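Local coordinates for protein ubiquitin-like-conjugating enzyme ATG10 (Saccharomyces cerevisiae, PDB 4EBR) that acts as the E2-like enzyme that conjugates ATG12 to ATG5, a step required for autophagy and for the cytoplasm-to-vacuole transport pathway, at residues Ile45-Leu50 with Asn63-Tyr68. Sequence-based numbering, arbitrary orientation.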
loop_
_atom_site.group_PDB
_atom_site.type_symbol
_atom_site.label_atom_id
_atom_site.label_comp_id
_atom_site.label_asym_id
_atom_site.label_seq_id
_atom_site.Cartn_x
_atom_site.Cartn_y
_atom_site.Cartn_z
ATOM N N ILE A 45 16.825 -14.186 13.951
ATOM C CA ILE A 45 18.191 -14.331 14.437
ATOM C C ILE A 45 19.189 -13.644 13.514
ATOM O O ILE A 45 19.020 -13.629 12.294
ATOM C CB ILE A 45 18.581 -15.813 14.585
ATOM C CG1 ILE A 45 18.507 -16.522 13.230
ATOM C CG2 ILE A 45 17.684 -16.502 15.602
ATOM C CD1 ILE A 45 19.079 -17.923 13.242
ATOM N N PRO A 46 20.226 -13.070 14.112
ATOM C CA PRO A 46 21.229 -12.290 13.375
ATOM C C PRO A 46 21.658 -12.987 12.081
ATOM O O PRO A 46 21.930 -14.185 12.083
ATOM C CB PRO A 46 22.394 -12.194 14.371
ATOM C CG PRO A 46 21.725 -12.173 15.692
ATOM C CD PRO A 46 20.551 -13.140 15.551
ATOM N N THR A 47 21.638 -12.264 10.973
ATOM C CA THR A 47 22.050 -12.866 9.722
ATOM C C THR A 47 22.643 -11.844 8.779
ATOM O O THR A 47 22.300 -10.663 8.824
ATOM C CB THR A 47 20.871 -13.568 9.021
ATOM O OG1 THR A 47 19.791 -12.642 8.853
ATOM C CG2 THR A 47 20.394 -14.756 9.842
ATOM N N ARG A 48 23.520 -12.315 7.905
ATOM C CA ARG A 48 23.936 -11.514 6.746
ATOM C C ARG A 48 23.915 -12.400 5.499
ATOM O O ARG A 48 24.686 -13.356 5.414
ATOM C CB ARG A 48 25.290 -10.828 6.985
ATOM C CG ARG A 48 26.138 -10.539 5.733
ATOM C CD ARG A 48 25.508 -9.588 4.705
ATOM N NE ARG A 48 26.449 -9.327 3.609
ATOM C CZ ARG A 48 26.106 -9.004 2.365
ATOM N NH1 ARG A 48 27.051 -8.787 1.454
ATOM N NH2 ARG A 48 24.824 -8.905 2.026
ATOM N N GLN A 49 23.026 -12.077 4.549
ATOM C CA GLN A 49 22.681 -12.972 3.430
ATOM C C GLN A 49 21.980 -14.251 3.919
ATOM O O GLN A 49 21.693 -15.150 3.120
ATOM C CB GLN A 49 23.883 -13.320 2.547
ATOM C CG GLN A 49 24.506 -12.147 1.821
ATOM C CD GLN A 49 25.888 -12.491 1.307
ATOM O OE1 GLN A 49 26.343 -13.624 1.452
ATOM N NE2 GLN A 49 26.566 -11.517 0.712
ATOM N N LEU A 50 21.798 -14.329 5.244
ATOM C CA LEU A 50 21.210 -15.457 5.997
ATOM C C LEU A 50 22.235 -16.507 6.430
ATOM O O LEU A 50 22.436 -16.724 7.626
ATOM C CB LEU A 50 20.038 -16.117 5.275
ATOM C CG LEU A 50 18.695 -15.401 5.281
ATOM C CD1 LEU A 50 18.764 -13.994 4.665
ATOM C CD2 LEU A 50 17.692 -16.287 4.535
ATOM N N ASN A 63 22.894 -8.435 10.330
ATOM C CA ASN A 63 21.601 -7.787 10.266
ATOM C C ASN A 63 20.658 -8.285 11.369
ATOM O O ASN A 63 20.969 -9.245 12.076
ATOM C CB ASN A 63 20.978 -8.015 8.882
ATOM C CG ASN A 63 21.752 -7.324 7.773
ATOM O OD1 ASN A 63 22.428 -6.318 8.003
ATOM N ND2 ASN A 63 21.655 -7.856 6.562
ATOM N N HIS A 64 19.504 -7.633 11.514
ATOM C CA HIS A 64 18.395 -8.187 12.285
ATOM C C HIS A 64 17.141 -7.806 11.549
ATOM O O HIS A 64 16.908 -6.632 11.285
ATOM C CB HIS A 64 18.378 -7.660 13.711
ATOM C CG HIS A 64 19.701 -7.774 14.389
ATOM N ND1 HIS A 64 20.766 -6.951 14.082
ATOM C CD2 HIS A 64 20.156 -8.646 15.318
ATOM C CE1 HIS A 64 21.809 -7.294 14.812
ATOM N NE2 HIS A 64 21.467 -8.317 15.573
ATOM N N ILE A 65 16.336 -8.808 11.220
ATOM C CA ILE A 65 15.180 -8.618 10.366
ATOM C C ILE A 65 13.951 -8.679 11.235
ATOM O O ILE A 65 13.864 -9.518 12.136
ATOM C CB ILE A 65 15.131 -9.718 9.263
ATOM C CG1 ILE A 65 16.327 -9.557 8.330
ATOM C CG2 ILE A 65 13.872 -9.644 8.444
ATOM C CD1 ILE A 65 16.405 -10.585 7.243
ATOM N N GLU A 66 13.009 -7.784 10.990
ATOM C CA GLU A 66 11.766 -7.841 11.712
ATOM C C GLU A 66 10.615 -7.971 10.735
ATOM O O GLU A 66 10.551 -7.233 9.750
ATOM C CB GLU A 66 11.608 -6.606 12.601
ATOM C CG GLU A 66 12.724 -6.486 13.622
ATOM C CD GLU A 66 12.523 -5.368 14.648
ATOM O OE1 GLU A 66 13.087 -5.484 15.769
ATOM O OE2 GLU A 66 11.823 -4.373 14.341
ATOM N N LEU A 67 9.713 -8.914 10.998
ATOM C CA LEU A 67 8.539 -9.088 10.149
ATOM C C LEU A 67 7.283 -8.835 10.944
ATOM O O LEU A 67 7.072 -9.472 11.980
ATOM C CB LEU A 67 8.460 -10.510 9.616
ATOM C CG LEU A 67 9.669 -11.091 8.897
ATOM C CD1 LEU A 67 9.265 -12.452 8.353
ATOM C CD2 LEU A 67 10.134 -10.179 7.786
ATOM N N TYR A 68 6.445 -7.916 10.470
ATOM C CA TYR A 68 5.149 -7.734 11.100
ATOM C C TYR A 68 4.056 -8.239 10.156
ATOM O O TYR A 68 3.869 -7.699 9.064
ATOM C CB TYR A 68 4.943 -6.270 11.468
ATOM C CG TYR A 68 3.818 -6.006 12.450
ATOM C CD1 TYR A 68 3.399 -6.975 13.351
ATOM C CD2 TYR A 68 3.177 -4.787 12.475
ATOM C CE1 TYR A 68 2.366 -6.724 14.249
ATOM C CE2 TYR A 68 2.152 -4.527 13.370
ATOM C CZ TYR A 68 1.751 -5.495 14.248
ATOM O OH TYR A 68 0.732 -5.214 15.128
HETATM O O HOH W 1 20.732 -10.503 6.155
#
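T47 and N63 form a single antiparallel bridge, a hydrogen-bonded pair in which N63 N gives its hydrogen to T47 O at 2.8 Å and T47 N returns a longer bond to N63 O at 3.3 Å. T47 N stands 45° out of the plane of the N63 carbonyl, and N63 N stands above the T47 carbonyl in a similar way. P46 adds a CA-H...O contact, its CA 3.3 Å from N63 O, and that oxygen therefore has two partners from the loop. The P46 ring crosses the H64 imidazole obliquely, with CG of P46 3.9 Å from NE2 of H64. N63 keeps CG beside its own backbone N (chi1 -66°), which carries the amide along the loop toward R48. There ND2 of N63 donates to a water at 2.8 Å, and the same water makes weak bonds to T47 O and Q49 N. CD1 of I65 lies 4.3 Å from OG1 of T47, whose side chain also touches L27. Beyond this point I65 and L67 pair with L44 and L42 of strand 40-44, while H64 and E66 pair with strand 77-90. The single bridge thus ties the loop after strand 40-44 back to the start of strand 63-72, one residue out of step with the L44-I65 pairing, chiefly through backbone polar bonds, and the water joins the N63 amide to the turning chain at Q49.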